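PDB 2X4L: ferric-siderophore receptor protein from Streptomyces coelicolor, which probably binds iron-loaded siderophores outside the cell membrane and delivers them for uptake into the cell. Local coordinates for residues A[176-188]-A[302-314]. Residues are numbered along the deposited sequence; the frame is centred on the assembly and turned at random.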
loop_
_atom_site.group_PDB
_atom_site.type_symbol
_atom_site.label_atom_id
_atom_site.label_comp_id
_atom_site.label_asym_id
_atom_site.label_seq_id
_atom_site.Cartn_x
_atom_site.Cartn_y
_atom_site.Cartn_z
ATOM N N THR A 176 -17.159 12.225 -0.227
ATOM C CA THR A 176 -17.272 12.687 -1.635
ATOM C C THR A 176 -16.260 13.781 -1.929
ATOM O O THR A 176 -15.778 13.831 -3.067
ATOM C CB THR A 176 -18.692 13.125 -1.974
ATOM O OG1 THR A 176 -19.083 14.165 -1.080
ATOM C CG2 THR A 176 -19.612 11.919 -1.757
ATOM N N ASP A 177 -15.853 14.581 -0.919
ATOM C CA ASP A 177 -14.792 15.571 -1.169
ATOM C C ASP A 177 -13.501 14.770 -1.397
ATOM O O ASP A 177 -12.669 15.160 -2.177
ATOM C CB ASP A 177 -14.547 16.474 0.059
ATOM C CG ASP A 177 -15.599 17.584 0.241
ATOM O OD1 ASP A 177 -16.331 17.948 -0.699
ATOM O OD2 ASP A 177 -15.681 18.049 1.382
ATOM N N ALA A 178 -13.308 13.693 -0.645
ATOM C CA ALA A 178 -12.115 12.937 -0.822
ATOM C C ALA A 178 -11.977 12.307 -2.206
ATOM O O ALA A 178 -10.893 12.296 -2.799
ATOM C CB ALA A 178 -11.977 11.829 0.273
ATOM N N LYS A 179 -13.112 11.784 -2.675
ATOM C CA LYS A 179 -13.143 11.173 -4.009
ATOM C C LYS A 179 -12.927 12.259 -5.062
ATOM O O LYS A 179 -12.163 12.016 -6.045
ATOM C CB LYS A 179 -14.471 10.440 -4.195
ATOM C CG LYS A 179 -14.648 9.857 -5.554
ATOM C CD LYS A 179 -13.492 8.965 -6.002
ATOM C CE LYS A 179 -13.903 8.002 -7.146
ATOM N NZ LYS A 179 -14.481 8.641 -8.387
ATOM N N ALA A 180 -13.509 13.443 -4.893
ATOM C CA ALA A 180 -13.295 14.503 -5.868
ATOM C C ALA A 180 -11.832 14.902 -5.846
ATOM O O ALA A 180 -11.278 15.174 -6.945
ATOM C CB ALA A 180 -14.164 15.707 -5.472
ATOM N N ALA A 181 -11.190 14.939 -4.644
ATOM C CA ALA A 181 -9.791 15.354 -4.585
ATOM C C ALA A 181 -8.925 14.264 -5.259
ATOM O O ALA A 181 -7.948 14.590 -5.965
ATOM C CB ALA A 181 -9.347 15.596 -3.138
ATOM N N PHE A 182 -9.277 12.988 -5.110
ATOM C CA PHE A 182 -8.500 11.930 -5.745
ATOM C C PHE A 182 -8.681 12.098 -7.254
ATOM O O PHE A 182 -7.673 11.981 -7.967
ATOM C CB PHE A 182 -9.094 10.610 -5.329
ATOM C CG PHE A 182 -8.477 9.416 -5.999
ATOM C CD1 PHE A 182 -7.397 8.754 -5.466
ATOM C CD2 PHE A 182 -9.073 8.929 -7.146
ATOM C CE1 PHE A 182 -6.832 7.665 -6.129
ATOM C CE2 PHE A 182 -8.586 7.835 -7.794
ATOM C CZ PHE A 182 -7.473 7.135 -7.288
ATOM N N ASP A 183 -9.910 12.365 -7.750
ATOM C CA ASP A 183 -10.063 12.438 -9.206
ATOM C C ASP A 183 -9.272 13.618 -9.745
ATOM O O ASP A 183 -8.692 13.532 -10.874
ATOM C CB ASP A 183 -11.543 12.606 -9.542
ATOM C CG ASP A 183 -12.371 11.312 -9.336
ATOM O OD1 ASP A 183 -11.801 10.238 -9.170
ATOM O OD2 ASP A 183 -13.622 11.449 -9.335
ATOM N N LYS A 184 -9.216 14.720 -8.972
ATOM C CA LYS A 184 -8.456 15.906 -9.352
ATOM C C LYS A 184 -6.946 15.566 -9.415
ATOM O O LYS A 184 -6.243 16.010 -10.372
ATOM C CB LYS A 184 -8.797 17.087 -8.415
ATOM C CG LYS A 184 -7.994 18.290 -8.788
ATOM C CD LYS A 184 -8.445 19.461 -7.907
ATOM C CE LYS A 184 -7.729 20.773 -8.246
ATOM N NZ LYS A 184 -8.413 21.926 -7.454
ATOM N N ALA A 185 -6.452 14.830 -8.437
ATOM C CA ALA A 185 -5.035 14.501 -8.407
ATOM C C ALA A 185 -4.723 13.523 -9.505
ATOM O O ALA A 185 -3.595 13.568 -10.032
ATOM C CB ALA A 185 -4.674 13.873 -7.045
ATOM N N ALA A 186 -5.630 12.613 -9.859
ATOM C CA ALA A 186 -5.356 11.724 -10.981
ATOM C C ALA A 186 -5.273 12.532 -12.291
ATOM O O ALA A 186 -4.439 12.268 -13.170
ATOM C CB ALA A 186 -6.481 10.619 -11.130
ATOM N N ALA A 187 -6.213 13.497 -12.493
ATOM C CA ALA A 187 -6.072 14.338 -13.700
ATOM C C ALA A 187 -4.773 15.150 -13.654
ATOM O O ALA A 187 -4.177 15.382 -14.721
ATOM C CB ALA A 187 -7.272 15.260 -13.800
ATOM N N ARG A 188 -4.360 15.591 -12.461
ATOM C CA ARG A 188 -3.123 16.342 -12.354
ATOM C C ARG A 188 -1.949 15.442 -12.770
ATOM O O ARG A 188 -1.089 15.896 -13.565
ATOM C CB ARG A 188 -2.927 16.756 -10.893
ATOM C CG ARG A 188 -1.571 17.499 -10.654
ATOM C CD ARG A 188 -1.303 17.690 -9.123
ATOM N NE ARG A 188 0.009 18.314 -9.010
ATOM C CZ ARG A 188 0.505 18.630 -7.817
ATOM N NH1 ARG A 188 -0.232 18.369 -6.725
ATOM N NH2 ARG A 188 1.686 19.271 -7.697
ATOM N N LEU A 302 -6.036 1.956 1.425
ATOM C CA LEU A 302 -7.117 1.961 0.419
ATOM C C LEU A 302 -8.331 2.894 0.770
ATOM O O LEU A 302 -9.484 2.454 0.763
ATOM C CB LEU A 302 -7.505 0.530 0.134
ATOM C CG LEU A 302 -6.416 -0.348 -0.499
ATOM C CD1 LEU A 302 -6.833 -1.812 -0.469
ATOM C CD2 LEU A 302 -6.113 0.151 -1.893
ATOM N N SER A 303 -8.000 4.150 1.104
ATOM C CA SER A 303 -8.981 5.227 1.152
ATOM C C SER A 303 -8.594 6.270 0.123
ATOM O O SER A 303 -7.446 6.446 -0.208
ATOM C CB SER A 303 -9.115 5.891 2.516
ATOM O OG SER A 303 -7.907 6.530 2.830
ATOM N N TYR A 304 -9.608 6.942 -0.415
ATOM C CA TYR A 304 -9.255 8.037 -1.345
ATOM C C TYR A 304 -8.394 9.064 -0.666
ATOM O O TYR A 304 -7.431 9.575 -1.312
ATOM C CB TYR A 304 -10.533 8.675 -1.992
ATOM C CG TYR A 304 -11.231 7.678 -2.898
ATOM C CD1 TYR A 304 -10.687 7.309 -4.144
ATOM C CD2 TYR A 304 -12.398 7.011 -2.456
ATOM C CE1 TYR A 304 -11.311 6.325 -4.961
ATOM C CE2 TYR A 304 -13.005 6.058 -3.260
ATOM C CZ TYR A 304 -12.505 5.768 -4.504
ATOM O OH TYR A 304 -13.091 4.816 -5.270
ATOM N N ASP A 305 -8.634 9.339 0.601
ATOM C CA ASP A 305 -7.888 10.304 1.333
ATOM C C ASP A 305 -6.400 9.967 1.307
ATOM O O ASP A 305 -5.547 10.847 1.181
ATOM C CB ASP A 305 -8.418 10.289 2.772
ATOM C CG ASP A 305 -7.725 11.189 3.581
ATOM O OD1 ASP A 305 -8.297 12.214 3.935
ATOM O OD2 ASP A 305 -6.533 10.925 3.751
ATOM N N LYS A 306 -6.121 8.718 1.593
ATOM C CA LYS A 306 -4.699 8.345 1.627
ATOM C C LYS A 306 -4.039 8.020 0.322
ATOM O O LYS A 306 -2.807 7.927 0.219
ATOM C CB LYS A 306 -4.507 7.157 2.585
ATOM C CG LYS A 306 -4.827 7.453 4.026
ATOM C CD LYS A 306 -3.887 8.466 4.631
ATOM C CE LYS A 306 -4.325 8.860 6.070
ATOM N NZ LYS A 306 -5.714 9.520 6.079
ATOM N N CYS A 307 -4.837 7.886 -0.729
ATOM C CA CYS A 307 -4.224 7.680 -2.065
ATOM C C CYS A 307 -4.057 8.967 -2.863
ATOM O O CYS A 307 -3.287 9.044 -3.801
ATOM C CB CYS A 307 -5.120 6.722 -2.899
ATOM S SG CYS A 307 -4.830 4.975 -2.272
ATOM N N THR A 308 -4.832 9.992 -2.536
ATOM C CA THR A 308 -4.697 11.320 -3.162
ATOM C C THR A 308 -3.272 11.816 -3.087
ATOM O O THR A 308 -2.671 12.261 -4.100
ATOM C CB THR A 308 -5.708 12.332 -2.636
ATOM O OG1 THR A 308 -7.003 11.837 -2.940
ATOM C CG2 THR A 308 -5.599 13.757 -3.286
ATOM N N PRO A 309 -2.567 11.701 -1.904
ATOM C CA PRO A 309 -1.198 12.211 -1.866
ATOM C C PRO A 309 -0.251 11.412 -2.752
ATOM O O PRO A 309 0.784 11.890 -3.197
ATOM C CB PRO A 309 -0.829 12.148 -0.360
ATOM C CG PRO A 309 -2.090 12.186 0.329
ATOM C CD PRO A 309 -3.131 11.513 -0.545
ATOM N N LEU A 310 -0.564 10.138 -2.981
ATOM C CA LEU A 310 0.333 9.353 -3.796
ATOM C C LEU A 310 0.336 9.949 -5.233
ATOM O O LEU A 310 1.415 10.044 -5.864
ATOM C CB LEU A 310 -0.106 7.882 -3.875
ATOM C CG LEU A 310 -0.332 7.146 -2.566
ATOM C CD1 LEU A 310 -0.732 5.709 -2.822
ATOM C CD2 LEU A 310 0.949 7.267 -1.654
ATOM N N LEU A 311 -0.874 10.338 -5.705
ATOM C CA LEU A 311 -0.957 10.995 -7.017
ATOM C C LEU A 311 -0.343 12.396 -7.036
ATOM O O LEU A 311 0.483 12.704 -7.900
ATOM C CB LEU A 311 -2.440 11.041 -7.480
ATOM C CG LEU A 311 -3.093 9.708 -7.664
ATOM C CD1 LEU A 311 -4.573 9.929 -7.661
ATOM C CD2 LEU A 311 -2.621 9.104 -8.956
ATOM N N ASP A 312 -0.705 13.216 -6.019
ATOM C CA ASP A 312 -0.121 14.589 -5.951
ATOM C C ASP A 312 1.389 14.508 -5.835
ATOM O O ASP A 312 2.063 15.356 -6.440
ATOM C CB ASP A 312 -0.715 15.368 -4.734
ATOM C CG ASP A 312 -2.047 15.952 -5.018
ATOM O OD1 ASP A 312 -2.361 16.361 -6.185
ATOM O OD2 ASP A 312 -2.851 16.074 -4.039
ATOM N N ASN A 313 1.915 13.603 -4.991
ATOM C CA ASN A 313 3.375 13.672 -4.761
ATOM C C ASN A 313 4.123 13.324 -6.048
ATOM O O ASN A 313 5.157 13.933 -6.387
ATOM C CB ASN A 313 3.824 12.683 -3.681
ATOM C CG ASN A 313 3.402 13.101 -2.326
ATOM O OD1 ASN A 313 2.989 14.258 -2.079
ATOM N ND2 ASN A 313 3.460 12.100 -1.429
ATOM N N LEU A 314 3.641 12.323 -6.754
ATOM C CA LEU A 314 4.290 11.908 -8.001
ATOM C C LEU A 314 4.095 12.961 -9.113
ATOM O O LEU A 314 5.042 13.273 -9.840
ATOM C CB LEU A 314 3.765 10.499 -8.431
ATOM C CG LEU A 314 4.407 10.006 -9.742
ATOM C CD1 LEU A 314 5.954 9.910 -9.669
ATOM C CD2 LEU A 314 3.917 8.616 -9.990
HETATM O O HOH W 1 -8.875 12.596 -1.071
#
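With chi1 at 175°, Phe182 swings CG beside its own carbonyl carbon and into a hole formed by Tyr304, Cys307, Thr308 and Leu311; Tyr304, whose CG lies beside its backbone N, sets its ring edge against one face of that phenyl. The rings make a T-shaped pair, planes 71° apart, and Leu311 CD1 covers the opposite phenyl face, 3.9 Å from the centroid of the Phe182 ring. Lysine suits this partly exposed border: Lys179 lays its aliphatic CD over the centre of the Tyr304 ring, while bends in the chain carry NZ to a salt bridge with Asp183. Small residues let the axes of these segments come within 8.3 Å, 20° from parallel. Ala185 CB meets Leu311 CB at 3.6 Å, and Thr308 fits as a knob among Ala178, Ala181, Phe182 and Ala185. Its OG1 donates to Tyr304 O and accepts from a water that also donates to Ala178 O. Extended Arg188 reaches Asp312 by NH1 to OD1, 3.0 Å, from above the carboxylate plane; its NE pairs more strongly with Glu319. Helix 173-195, the family's lobe-linking backbone helix, is thus held to helix 304-320 by apolar, water-bridged and ionic contacts, consistent with a rather rigid connection.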